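Local structure of PAN2-PAN3 deadenylation complex catalytic subunit pan2 (Neurospora crassa, 4CZW) at residues P79-E84 with F142-Q147. The protein probably shortens mRNA poly(A) tails as the catalytic exonuclease subunit of the PAN2-PAN3 deadenylation complex, here represented by its pseudo-ubiquitin-hydrolase and nuclease domains. Sequence-based numbering, arbitrary orientation.
With ZN (zinc ion), chain B.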
ATOM      1  N   PRO A  79     -10.504  10.624  -4.258  1.00 54.99           N
ATOM      2  CA  PRO A  79      -9.562   9.678  -3.645  1.00 45.83           C
ATOM      3  C   PRO A  79     -10.212   8.664  -2.702  1.00 49.65           C
ATOM      4  O   PRO A  79     -11.245   8.942  -2.095  1.00 58.50           O
ATOM      5  CB  PRO A  79      -8.612  10.594  -2.870  1.00 48.97           C
ATOM      6  CG  PRO A  79      -9.453  11.762  -2.509  1.00 48.23           C
ATOM      7  CD  PRO A  79     -10.373  11.973  -3.679  1.00 49.22           C
ATOM      8  N   CYS A  80      -9.590   7.494  -2.601  1.00 46.62           N
ATOM      9  CA  CYS A  80     -10.049   6.422  -1.727  1.00 40.58           C
ATOM     10  C   CYS A  80      -8.844   5.630  -1.234  1.00 48.45           C
ATOM     11  O   CYS A  80      -8.339   4.754  -1.937  1.00 48.81           O
ATOM     12  CB  CYS A  80     -11.032   5.509  -2.462  1.00 44.20           C
ATOM     13  SG  CYS A  80     -11.658   4.119  -1.499  1.00 44.97           S
ATOM     14  N   LEU A  81      -8.389   5.947  -0.026  1.00 42.81           N
ATOM     15  CA  LEU A  81      -7.137   5.412   0.500  1.00 37.56           C
ATOM     16  C   LEU A  81      -7.147   3.896   0.680  1.00 40.29           C
ATOM     17  O   LEU A  81      -6.102   3.253   0.585  1.00 45.94           O
ATOM     18  CB  LEU A  81      -6.799   6.085   1.831  1.00 40.42           C
ATOM     19  CG  LEU A  81      -6.552   7.593   1.759  1.00 42.67           C
ATOM     20  CD1 LEU A  81      -6.188   8.151   3.126  1.00 41.79           C
ATOM     21  CD2 LEU A  81      -5.468   7.911   0.738  1.00 36.13           C
ATOM     22  N   LEU A  82      -8.318   3.326   0.942  1.00 39.39           N
ATOM     23  CA  LEU A  82      -8.422   1.883   1.123  1.00 37.71           C
ATOM     24  C   LEU A  82      -8.200   1.155  -0.199  1.00 48.13           C
ATOM     25  O   LEU A  82      -7.561   0.103  -0.238  1.00 43.68           O
ATOM     26  CB  LEU A  82      -9.779   1.504   1.717  1.00 39.10           C
ATOM     27  CG  LEU A  82      -9.932   0.028   2.089  1.00 41.45           C
ATOM     28  CD1 LEU A  82      -8.785  -0.417   2.981  1.00 45.50           C
ATOM     29  CD2 LEU A  82     -11.264  -0.218   2.771  1.00 40.52           C
ATOM     30  N   CYS A  83      -8.733   1.718  -1.280  1.00 50.73           N
ATOM     31  CA  CYS A  83      -8.489   1.184  -2.615  1.00 48.27           C
ATOM     32  C   CYS A  83      -7.010   1.283  -2.960  1.00 45.16           C
ATOM     33  O   CYS A  83      -6.412   0.328  -3.458  1.00 42.32           O
ATOM     34  CB  CYS A  83      -9.323   1.927  -3.661  1.00 42.79           C
ATOM     35  SG  CYS A  83     -10.994   1.285  -3.885  1.00 49.42           S
ATOM     36  N   GLU A  84      -6.429   2.445  -2.685  1.00 42.31           N
ATOM     37  CA  GLU A  84      -5.010   2.673  -2.920  1.00 40.67           C
ATOM     38  C   GLU A  84      -4.164   1.730  -2.070  1.00 43.39           C
ATOM     39  O   GLU A  84      -3.098   1.290  -2.497  1.00 49.51           O
ATOM     40  CB  GLU A  84      -4.645   4.129  -2.625  1.00 44.47           C
ATOM     41  CG  GLU A  84      -5.423   5.145  -3.451  1.00 46.30           C
ATOM     42  CD  GLU A  84      -5.072   5.094  -4.926  1.00 45.95           C
ATOM     43  OE1 GLU A  84      -3.947   4.664  -5.258  1.00 51.22           O
ATOM     44  OE2 GLU A  84      -5.921   5.487  -5.754  1.00 50.03           O
ATOM     45  N   PHE A 142      -6.325   4.443   9.636  1.00 46.30           N
ATOM     46  CA  PHE A 142      -7.259   3.542  10.304  1.00 46.90           C
ATOM     47  C   PHE A 142      -8.669   4.120  10.358  1.00 52.43           C
ATOM     48  O   PHE A 142      -9.653   3.383  10.293  1.00 51.05           O
ATOM     49  CB  PHE A 142      -6.772   3.220  11.719  1.00 42.56           C
ATOM     50  CG  PHE A 142      -5.881   2.013  11.793  1.00 44.21           C
ATOM     51  CD1 PHE A 142      -4.659   1.997  11.143  1.00 47.37           C
ATOM     52  CD2 PHE A 142      -6.264   0.896  12.518  1.00 43.48           C
ATOM     53  CE1 PHE A 142      -3.837   0.888  11.209  1.00 49.52           C
ATOM     54  CE2 PHE A 142      -5.446  -0.215  12.588  1.00 37.26           C
ATOM     55  CZ  PHE A 142      -4.231  -0.219  11.932  1.00 46.18           C
ATOM     56  N   ASP A 143      -8.762   5.441  10.470  1.00 50.66           N
ATOM     57  CA  ASP A 143     -10.052   6.118  10.491  1.00 51.36           C
ATOM     58  C   ASP A 143     -10.669   6.163   9.098  1.00 57.75           C
ATOM     59  O   ASP A 143     -11.855   5.888   8.924  1.00 57.13           O
ATOM     60  CB  ASP A 143      -9.906   7.535  11.049  1.00 53.44           C
ATOM     61  CG  ASP A 143     -11.224   8.285  11.085  1.00 58.90           C
ATOM     62  OD1 ASP A 143     -12.276   7.635  11.263  1.00 58.21           O
ATOM     63  OD2 ASP A 143     -11.208   9.525  10.936  1.00 64.88           O
ATOM     64  N   LYS A 144      -9.854   6.506   8.106  1.00 50.13           N
ATOM     65  CA  LYS A 144     -10.334   6.659   6.739  1.00 50.95           C
ATOM     66  C   LYS A 144     -10.745   5.331   6.110  1.00 49.41           C
ATOM     67  O   LYS A 144     -11.800   5.236   5.487  1.00 53.68           O
ATOM     68  CB  LYS A 144      -9.266   7.338   5.875  1.00 45.48           C
ATOM     69  CG  LYS A 144      -9.150   8.835   6.111  1.00 51.18           C
ATOM     70  CD  LYS A 144     -10.451   9.541   5.765  1.00 52.40           C
ATOM     71  CE  LYS A 144     -10.362  11.038   6.009  1.00 75.50           C
ATOM     72  NZ  LYS A 144     -11.649  11.720   5.691  1.00 71.95           N
ATOM     73  N   ILE A 145      -9.915   4.307   6.274  1.00 45.79           N
ATOM     74  CA  ILE A 145     -10.200   3.011   5.669  1.00 50.56           C
ATOM     75  C   ILE A 145     -11.360   2.310   6.368  1.00 47.30           C
ATOM     76  O   ILE A 145     -11.971   1.400   5.809  1.00 49.77           O
ATOM     77  CB  ILE A 145      -8.963   2.087   5.685  1.00 48.66           C
ATOM     78  CG1 ILE A 145      -8.643   1.631   7.111  1.00 45.13           C
ATOM     79  CG2 ILE A 145      -7.770   2.786   5.053  1.00 51.51           C
ATOM     80  CD1 ILE A 145      -7.489   0.658   7.194  1.00 45.30           C
ATOM     81  N   SER A 146     -11.663   2.738   7.589  1.00 51.87           N
ATOM     82  CA  SER A 146     -12.777   2.169   8.336  1.00 56.35           C
ATOM     83  C   SER A 146     -14.105   2.579   7.708  1.00 56.44           C
ATOM     84  O   SER A 146     -15.030   1.772   7.609  1.00 54.09           O
ATOM     85  CB  SER A 146     -12.726   2.607   9.801  1.00 59.25           C
ATOM     86  OG  SER A 146     -13.732   1.961  10.563  1.00 71.11           O
ATOM     87  N   GLN A 147     -14.191   3.835   7.283  1.00 49.11           N
ATOM     88  CA  GLN A 147     -15.404   4.343   6.656  1.00 56.42           C
ATOM     89  C   GLN A 147     -15.411   4.038   5.159  1.00 60.15           C
ATOM     90  O   GLN A 147     -16.469   3.996   4.532  1.00 69.83           O
ATOM     91  CB  GLN A 147     -15.551   5.848   6.902  1.00 58.29           C
ATOM     92  CG  GLN A 147     -14.500   6.708   6.221  1.00 68.53           C
ATOM     93  CD  GLN A 147     -14.558   8.157   6.663  1.00 85.37           C
ATOM     94  OE1 GLN A 147     -14.591   8.452   7.858  1.00 88.64           O
ATOM     95  NE2 GLN A 147     -14.575   9.071   5.698  1.00 88.29           N
TER
HETATM   96 ZN    ZN B3094     -12.561   2.249  -2.478  1.00 47.14          ZN
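Leu82 meets Ile145 with both of its methyls: CD1 lies 3.7 Å from Ile145 CB and also touches the CG2 branch, while CD2 rests 3.5 Å from the carbonyl O of Ile145. The two side chains cross at about a right angle, and Leu82 CA and Ile145 CA lie 5.0 Å apart, the nearest pair of the two segments. The CB of Leu82 already points toward the other helix, and with CG anti to the backbone N (chi1 -174°) the methyls are carried on to Ile145. Beside this pair, Leu81 CD1 sits 4.2 Å from Lys144 CB, so that the lysine offers the base of its chain; its NZ turns away to hydrogen-bond Ser113. The contact is buried and no hydrogen bond crosses it; it joins the start of helix 81-94 to helix 130-149 within the pseudo-protease domain, a ubiquitin-hydrolase-like scaffold predicted to be inactive. The leucines lie between the cysteines of a CxxC zinc motif: Cys80 SG and Cys83 SG each bind zinc at 2.3 Å, and His70 and Cys75 complete the site. Cys80 is also the N-cap residue, its carbonyl O accepting a 3.1 Å hydrogen bond from Glu84 N. Leu82 also packs on Ala67 and on the zinc ligand His70 of helix 61-71, and Leu81 on Leu109 of helix 103-109.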